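Local coordinates for protein glycosyl hydrolase family 10 (Bacteroides intestinalis DSM 17393, PDB 4QPW) that binds xylohexaose, and probably xylan, through a carbohydrate-binding module of a larger enzyme that probably hydrolyses xylan, at residues Pro63-Ile66 against Gly67-Tyr70. Sequence-based numbering, arbitrary orientation.
Sequences PIEI and GKEY
A type II beta turn from Glu65 to Lys68 reverses the chain where it enters strand 69-78 of this carbohydrate-binding module's beta-sandwich, and Lys68 N closes it on Glu65 O at 3.1 Å, with a nearly straight N-H...O angle of 166°. Gly67 suits the third position because its phi of 84° would jam a CB against the Ile66 carbonyl oxygen; Ile66, the first corner, turns its side chain away from the turn, while its N bonds to Asp117 OD1. Across the turn the Glu65 and Lys68 side chains meet in a weak salt bridge, OE1 to NZ at 3.5 Å, and the lysine's CD and CE lie along the other carboxylate oxygen. Ile64 lays CG2 over the centre of the Tyr70 ring, 3.6 Å from its centroid, a CH-pi contact set up by chi1 of 63°, which puts CG2 beside the backbone N and sends CG1 away from the ring. Ile139 of strand 130-141 touches both residues, joining this buried pair to the sheet. Being both aromatic and polar at its end, tyrosine also reaches the backbone: Tyr70 OH accepts Glu65 N at 2.9 Å and lies 2.6 Å from a water that also sits 2.8 Å from Glu65 OE2.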
# COMPACT_ATOMS: atom_id res chain seq x y z
N PRO A 63 2.11 2.03 14.89
CA PRO A 63 2.14 1.82 16.38
C PRO A 63 2.04 0.35 16.66
O PRO A 63 0.89 -0.08 17.25
CB PRO A 63 0.90 2.52 16.84
CG PRO A 63 -0.10 2.24 15.69
CD PRO A 63 0.77 2.43 14.45
N ILE A 64 2.71 -0.53 16.04
CA ILE A 64 2.63 -1.96 16.20
C ILE A 64 3.81 -2.47 17.04
O ILE A 64 4.91 -1.95 16.98
CB ILE A 64 2.43 -2.71 14.89
CG1 ILE A 64 3.58 -2.52 13.94
CG2 ILE A 64 1.08 -2.39 14.20
CD1 ILE A 64 3.39 -3.17 12.53
N GLU A 65 3.49 -3.51 17.81
CA GLU A 65 4.47 -4.12 18.79
C GLU A 65 4.65 -5.54 18.44
O GLU A 65 3.74 -6.30 18.13
CB GLU A 65 3.86 -4.01 20.17
CG GLU A 65 3.63 -2.57 20.61
CD GLU A 65 2.78 -2.53 21.89
OE1 GLU A 65 3.41 -2.73 22.91
OE2 GLU A 65 1.54 -2.46 21.88
N ILE A 66 5.94 -6.01 18.50
CA ILE A 66 6.28 -7.36 18.10
C ILE A 66 5.42 -8.42 18.81
O ILE A 66 5.24 -8.33 20.02
CB ILE A 66 7.82 -7.62 18.33
CG1 ILE A 66 8.22 -8.98 17.72
CG2 ILE A 66 8.23 -7.51 19.82
CD1 ILE A 66 9.71 -9.25 17.79
N GLY A 67 4.94 -9.34 18.07
CA GLY A 67 4.21 -10.46 18.62
C GLY A 67 2.75 -10.20 18.86
O GLY A 67 1.99 -11.16 19.11
N LYS A 68 2.22 -8.98 18.73
CA LYS A 68 0.78 -8.71 18.84
C LYS A 68 0.07 -8.91 17.54
O LYS A 68 0.67 -8.81 16.46
CB LYS A 68 0.58 -7.35 19.41
CG LYS A 68 1.12 -7.20 20.82
CD LYS A 68 0.65 -5.95 21.51
CE LYS A 68 1.17 -5.85 22.95
NZ LYS A 68 2.66 -6.09 23.14
N GLU A 69 -1.21 -9.22 17.61
CA GLU A 69 -2.06 -9.46 16.43
C GLU A 69 -2.83 -8.20 16.00
O GLU A 69 -3.46 -7.53 16.82
CB GLU A 69 -3.08 -10.52 16.81
CG GLU A 69 -2.59 -11.94 17.15
CD GLU A 69 -1.86 -12.65 16.03
OE1 GLU A 69 -2.41 -12.62 14.87
OE2 GLU A 69 -0.76 -13.24 16.32
N TYR A 70 -2.80 -7.98 14.69
CA TYR A 70 -3.47 -6.81 14.06
C TYR A 70 -4.07 -7.21 12.80
O TYR A 70 -3.85 -8.30 12.26
CB TYR A 70 -2.40 -5.69 13.77
CG TYR A 70 -1.62 -5.24 14.97
CD1 TYR A 70 -2.06 -4.25 15.80
CD2 TYR A 70 -0.35 -5.83 15.29
CE1 TYR A 70 -1.34 -3.80 16.87
CE2 TYR A 70 0.34 -5.42 16.35
CZ TYR A 70 -0.13 -4.41 17.16
OH TYR A 70 0.65 -3.99 18.23
O HOH W 1 -0.18 -2.03 19.74